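Local coordinates for protein sulfite reductase [ferredoxin] (Mycobacterium tuberculosis, PDB 1ZJ8) that catalyses the ferredoxin-dependent six-electron reduction of sulfite to sulfide, using a siroheme and a [4Fe-4S] cluster, at residues 111-121 against 376-386. Sequence-based numbering, arbitrary orientation.
Sequences CDGGALSAAAL and MARAGSDRIRF
Leu-116 N donates to Ile-384 O at 3.0 Å, almost straight out from the carbonyl, and Ile-384 N returns a bond to Leu-116 O at 3.2 Å, so this antiparallel hydrogen-bonded pair is fixed from both sides. Two residues along, beyond the non-hydrogen-bonded pair Ala-115/Arg-385, Phe-386 N reaches Gly-114 O at 3.1 Å; here the donor comes in at 121° to the C=O bond, and the same oxygen also receives a CA-H...O contact from Arg-385. At the other end the strand pairing gives way to the helix that starts at Ala-118. With chi1 at -171°, the Asp-382 carboxylate is swung to the side away from its own amide nitrogen, and OD1 comes to 3.2 Å from Ala-118 N, which lies above the carboxylate plane. Ser-117, the N-cap of that helix, accepts from Ala-120 N through OG. Asp-382 thus takes a first-turn amide from across the contact, and its negative charge at the helix N-terminus should be favourable. These bonds add strand 115-116 to the edge of the sheet containing 384-386 and 392-397, so that the first ferredoxin-like half domain is joined directly to the second. Ile-384, Leu-116 and Phe-386 fill the buried side of the pairing. Leu-116 CD1 rests obliquely against the Phe-386 ring, nearest CE2, while Cys-111 SG sits at the ring edge, 5.5 Å from the centroid. Leu-121 spreads its two methyls: CD1 approaches Phe-386 CZ at 4.0 Å, and CD2 meets both Ile-384 CD1 and Met-376 SD. The Met-376 chain bends at its last torsion (chi3 62°), laying CE 3.9 Å from Ala-118 CB. Val-372 of helix 366-379 touches both Leu-121 and Ile-384.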
ATOM      1  N   CYS A 111      -0.080 -10.059   4.643  1.00 33.65           N
ATOM      2  CA  CYS A 111      -1.391 -10.160   5.270  1.00 33.55           C
ATOM      3  C   CYS A 111      -2.533  -9.968   4.274  1.00 33.52           C
ATOM      4  O   CYS A 111      -3.286  -8.982   4.347  1.00 33.47           O
ATOM      5  CB  CYS A 111      -1.527  -9.098   6.350  1.00 33.69           C
ATOM      6  SG  CYS A 111      -0.281  -9.172   7.613  1.00 34.28           S
ATOM      7  N   ASP A 112      -2.690 -10.924   3.367  1.00 33.13           N
ATOM      8  CA  ASP A 112      -3.718 -10.815   2.340  1.00 32.76           C
ATOM      9  C   ASP A 112      -5.051 -10.533   3.007  1.00 32.19           C
ATOM     10  O   ASP A 112      -5.396 -11.162   4.015  1.00 32.23           O
ATOM     11  CB  ASP A 112      -3.748 -12.062   1.459  1.00 32.92           C
ATOM     12  CG  ASP A 112      -2.397 -12.304   0.785  1.00 34.66           C
ATOM     13  OD1 ASP A 112      -2.274 -11.998  -0.413  1.00 36.42           O
ATOM     14  OD2 ASP A 112      -1.434 -12.729   1.474  1.00 36.32           O
ATOM     15  N   GLY A 113      -5.755  -9.539   2.471  1.00 31.65           N
ATOM     16  CA  GLY A 113      -7.031  -9.085   3.014  1.00 31.58           C
ATOM     17  C   GLY A 113      -6.980  -8.429   4.389  1.00 31.45           C
ATOM     18  O   GLY A 113      -8.036  -8.198   5.001  1.00 31.02           O
ATOM     19  N   GLY A 114      -5.762  -8.149   4.877  1.00 31.50           N
ATOM     20  CA  GLY A 114      -5.532  -7.539   6.201  1.00 31.28           C
ATOM     21  C   GLY A 114      -5.865  -8.395   7.411  1.00 31.13           C
ATOM     22  O   GLY A 114      -5.656  -7.966   8.527  1.00 31.15           O
ATOM     23  N   ALA A 115      -6.320  -9.626   7.202  1.00 31.20           N
ATOM     24  CA  ALA A 115      -7.101 -10.333   8.218  1.00 31.39           C
ATOM     25  C   ALA A 115      -6.249 -11.179   9.151  1.00 31.47           C
ATOM     26  O   ALA A 115      -5.529 -12.028   8.681  1.00 31.72           O
ATOM     27  CB  ALA A 115      -8.141 -11.203   7.533  1.00 31.31           C
ATOM     28  N   LEU A 116      -6.376 -10.962  10.464  1.00 31.85           N
ATOM     29  CA  LEU A 116      -5.592 -11.672  11.484  1.00 32.12           C
ATOM     30  C   LEU A 116      -6.438 -12.079  12.682  1.00 32.24           C
ATOM     31  O   LEU A 116      -7.447 -11.450  12.966  1.00 32.68           O
ATOM     32  CB  LEU A 116      -4.467 -10.793  12.017  1.00 32.61           C
ATOM     33  CG  LEU A 116      -3.537 -10.098  11.020  1.00 34.29           C
ATOM     34  CD1 LEU A 116      -2.646  -9.082  11.728  1.00 33.82           C
ATOM     35  CD2 LEU A 116      -2.690 -11.128  10.240  1.00 35.58           C
ATOM     36  N   SER A 117      -6.011 -13.129  13.385  1.00 32.37           N
ATOM     37  CA  SER A 117      -6.638 -13.529  14.638  1.00 32.70           C
ATOM     38  C   SER A 117      -6.007 -12.732  15.764  1.00 32.63           C
ATOM     39  O   SER A 117      -5.037 -12.020  15.552  1.00 32.45           O
ATOM     40  CB  SER A 117      -6.458 -15.030  14.897  1.00 33.26           C
ATOM     41  OG  SER A 117      -5.099 -15.376  15.155  1.00 34.08           O
ATOM     42  N   ALA A 118      -6.547 -12.857  16.964  1.00 32.54           N
ATOM     43  CA  ALA A 118      -5.942 -12.201  18.105  1.00 32.87           C
ATOM     44  C   ALA A 118      -4.582 -12.821  18.389  1.00 33.01           C
ATOM     45  O   ALA A 118      -3.625 -12.114  18.668  1.00 33.36           O
ATOM     46  CB  ALA A 118      -6.844 -12.323  19.311  1.00 32.97           C
ATOM     47  N   ALA A 119      -4.502 -14.149  18.298  1.00 33.67           N
ATOM     48  CA  ALA A 119      -3.243 -14.887  18.500  1.00 33.76           C
ATOM     49  C   ALA A 119      -2.150 -14.449  17.520  1.00 34.07           C
ATOM     50  O   ALA A 119      -0.992 -14.276  17.924  1.00 34.55           O
ATOM     51  CB  ALA A 119      -3.485 -16.384  18.380  1.00 33.51           C
ATOM     52  N   ALA A 120      -2.520 -14.274  16.252  1.00 34.00           N
ATOM     53  CA  ALA A 120      -1.574 -13.866  15.233  1.00 34.29           C
ATOM     54  C   ALA A 120      -1.080 -12.447  15.499  1.00 34.47           C
ATOM     55  O   ALA A 120       0.098 -12.150  15.287  1.00 34.61           O
ATOM     56  CB  ALA A 120      -2.209 -13.970  13.839  1.00 34.10           C
ATOM     57  N   LEU A 121      -1.981 -11.578  15.953  1.00 34.93           N
ATOM     58  CA  LEU A 121      -1.645 -10.192  16.268  1.00 35.32           C
ATOM     59  C   LEU A 121      -0.681 -10.121  17.466  1.00 35.86           C
ATOM     60  O   LEU A 121       0.236  -9.290  17.490  1.00 36.01           O
ATOM     61  CB  LEU A 121      -2.915  -9.396  16.560  1.00 35.36           C
ATOM     62  CG  LEU A 121      -2.698  -7.876  16.705  1.00 35.58           C
ATOM     63  CD1 LEU A 121      -2.498  -7.239  15.335  1.00 35.53           C
ATOM     64  CD2 LEU A 121      -3.829  -7.180  17.492  1.00 35.18           C
ATOM     65  N   MET A 376      -8.464  -6.993  22.714  1.00 32.80           N
ATOM     66  CA  MET A 376      -9.342  -7.860  21.958  1.00 33.31           C
ATOM     67  C   MET A 376      -9.890  -9.012  22.818  1.00 33.40           C
ATOM     68  O   MET A 376     -11.086  -9.329  22.764  1.00 32.95           O
ATOM     69  CB  MET A 376      -8.608  -8.395  20.738  1.00 33.44           C
ATOM     70  CG  MET A 376      -8.466  -7.359  19.636  1.00 33.91           C
ATOM     71  SD  MET A 376      -7.518  -7.906  18.195  1.00 34.51           S
ATOM     72  CE  MET A 376      -8.527  -9.275  17.630  1.00 35.05           C
ATOM     73  N   ALA A 377      -9.019  -9.625  23.620  1.00 33.91           N
ATOM     74  CA  ALA A 377      -9.434 -10.735  24.492  1.00 34.30           C
ATOM     75  C   ALA A 377     -10.430 -10.246  25.516  1.00 34.93           C
ATOM     76  O   ALA A 377     -11.469 -10.873  25.691  1.00 35.32           O
ATOM     77  CB  ALA A 377      -8.274 -11.366  25.182  1.00 34.01           C
ATOM     78  N   ARG A 378     -10.129  -9.128  26.190  1.00 35.45           N
ATOM     79  CA  ARG A 378     -11.118  -8.494  27.093  1.00 35.77           C
ATOM     80  C   ARG A 378     -12.487  -8.261  26.435  1.00 35.03           C
ATOM     81  O   ARG A 378     -13.495  -8.269  27.096  1.00 35.13           O
ATOM     82  CB  ARG A 378     -10.602  -7.150  27.640  1.00 36.44           C
ATOM     83  CG  ARG A 378     -10.172  -7.193  29.096  1.00 38.21           C
ATOM     84  CD  ARG A 378      -9.798  -5.821  29.671  1.00 39.25           C
ATOM     85  NE  ARG A 378     -10.002  -5.784  31.138  1.00 42.40           N
ATOM     86  CZ  ARG A 378     -11.060  -5.231  31.773  1.00 44.16           C
ATOM     87  NH1 ARG A 378     -12.058  -4.624  31.099  1.00 43.47           N
ATOM     88  NH2 ARG A 378     -11.120  -5.267  33.108  1.00 43.74           N
ATOM     89  N   ALA A 379     -12.513  -8.031  25.134  1.00 34.52           N
ATOM     90  CA  ALA A 379     -13.751  -7.716  24.445  1.00 34.23           C
ATOM     91  C   ALA A 379     -14.363  -8.942  23.754  1.00 33.90           C
ATOM     92  O   ALA A 379     -15.458  -8.862  23.178  1.00 34.01           O
ATOM     93  CB  ALA A 379     -13.498  -6.604  23.422  1.00 34.42           C
ATOM     94  N   GLY A 380     -13.675 -10.076  23.831  1.00 33.28           N
ATOM     95  CA  GLY A 380     -14.197 -11.319  23.278  1.00 32.94           C
ATOM     96  C   GLY A 380     -14.078 -11.422  21.770  1.00 32.58           C
ATOM     97  O   GLY A 380     -14.806 -12.207  21.154  1.00 32.30           O
ATOM     98  N   SER A 381     -13.125 -10.677  21.190  1.00 32.31           N
ATOM     99  CA  SER A 381     -12.919 -10.633  19.733  1.00 32.05           C
ATOM    100  C   SER A 381     -11.656 -11.343  19.284  1.00 31.81           C
ATOM    101  O   SER A 381     -10.603 -11.183  19.897  1.00 32.06           O
ATOM    102  CB  SER A 381     -12.850  -9.178  19.239  1.00 32.33           C
ATOM    103  OG  SER A 381     -12.141  -9.060  17.998  1.00 31.50           O
ATOM    104  N   ASP A 382     -11.765 -12.090  18.187  1.00 31.82           N
ATOM    105  CA  ASP A 382     -10.645 -12.795  17.586  1.00 31.54           C
ATOM    106  C   ASP A 382     -10.419 -12.386  16.140  1.00 31.44           C
ATOM    107  O   ASP A 382      -9.715 -13.110  15.413  1.00 31.85           O
ATOM    108  CB  ASP A 382     -10.923 -14.298  17.632  1.00 32.05           C
ATOM    109  CG  ASP A 382      -9.719 -15.156  17.214  1.00 32.96           C
ATOM    110  OD1 ASP A 382      -8.645 -15.049  17.873  1.00 36.15           O
ATOM    111  OD2 ASP A 382      -9.869 -15.948  16.240  1.00 33.44           O
ATOM    112  N   ARG A 383     -10.998 -11.259  15.705  1.00 30.95           N
ATOM    113  CA  ARG A 383     -10.721 -10.724  14.355  1.00 31.14           C
ATOM    114  C   ARG A 383     -10.400  -9.233  14.318  1.00 31.19           C
ATOM    115  O   ARG A 383     -11.193  -8.407  14.776  1.00 31.12           O
ATOM    116  CB  ARG A 383     -11.910 -10.880  13.408  1.00 31.11           C
ATOM    117  CG  ARG A 383     -12.447 -12.264  13.194  1.00 30.65           C
ATOM    118  CD  ARG A 383     -13.963 -12.168  13.105  1.00 31.62           C
ATOM    119  NE  ARG A 383     -14.532 -12.326  11.767  1.00 31.82           N
ATOM    120  CZ  ARG A 383     -15.781 -11.990  11.433  1.00 31.25           C
ATOM    121  NH1 ARG A 383     -16.597 -11.426  12.305  1.00 31.24           N
ATOM    122  NH2 ARG A 383     -16.212 -12.209  10.202  1.00 33.35           N
ATOM    123  N   ILE A 384      -9.270  -8.918  13.691  1.00 31.12           N
ATOM    124  CA  ILE A 384      -8.809  -7.564  13.455  1.00 31.13           C
ATOM    125  C   ILE A 384      -8.292  -7.518  12.012  1.00 30.88           C
ATOM    126  O   ILE A 384      -7.824  -8.535  11.474  1.00 30.13           O
ATOM    127  CB  ILE A 384      -7.699  -7.171  14.466  1.00 31.31           C
ATOM    128  CG1 ILE A 384      -7.059  -5.828  14.103  1.00 32.17           C
ATOM    129  CG2 ILE A 384      -6.578  -8.216  14.519  1.00 31.67           C
ATOM    130  CD1 ILE A 384      -6.155  -5.248  15.213  1.00 32.12           C
ATOM    131  N   ARG A 385      -8.402  -6.349  11.389  1.00 30.83           N
ATOM    132  CA  ARG A 385      -7.948  -6.142  10.024  1.00 31.28           C
ATOM    133  C   ARG A 385      -7.061  -4.902   9.921  1.00 31.43           C
ATOM    134  O   ARG A 385      -7.387  -3.856  10.509  1.00 32.08           O
ATOM    135  CB  ARG A 385      -9.157  -5.933   9.102  1.00 31.70           C
ATOM    136  CG  ARG A 385      -9.830  -7.213   8.584  1.00 32.96           C
ATOM    137  CD  ARG A 385     -10.965  -7.657   9.477  1.00 33.60           C
ATOM    138  NE  ARG A 385     -11.356  -9.048   9.239  1.00 34.03           N
ATOM    139  CZ  ARG A 385     -12.252  -9.453   8.338  1.00 34.34           C
ATOM    140  NH1 ARG A 385     -12.894  -8.603   7.551  1.00 33.78           N
ATOM    141  NH2 ARG A 385     -12.532 -10.740   8.247  1.00 35.67           N
ATOM    142  N   PHE A 386      -5.975  -4.988   9.159  1.00 30.99           N
ATOM    143  CA  PHE A 386      -5.255  -3.783   8.766  1.00 31.41           C
ATOM    144  C   PHE A 386      -5.911  -3.172   7.519  1.00 31.17           C
ATOM    145  O   PHE A 386      -6.551  -3.891   6.763  1.00 31.21           O
ATOM    146  CB  PHE A 386      -3.774  -4.092   8.471  1.00 32.36           C
ATOM    147  CG  PHE A 386      -2.984  -4.639   9.660  1.00 32.45           C
ATOM    148  CD1 PHE A 386      -3.150  -4.115  10.945  1.00 33.25           C
ATOM    149  CD2 PHE A 386      -2.039  -5.646   9.471  1.00 32.06           C
ATOM    150  CE1 PHE A 386      -2.420  -4.622  12.040  1.00 32.93           C
ATOM    151  CE2 PHE A 386      -1.307  -6.145  10.543  1.00 32.81           C
ATOM    152  CZ  PHE A 386      -1.498  -5.629  11.837  1.00 32.50           C
TER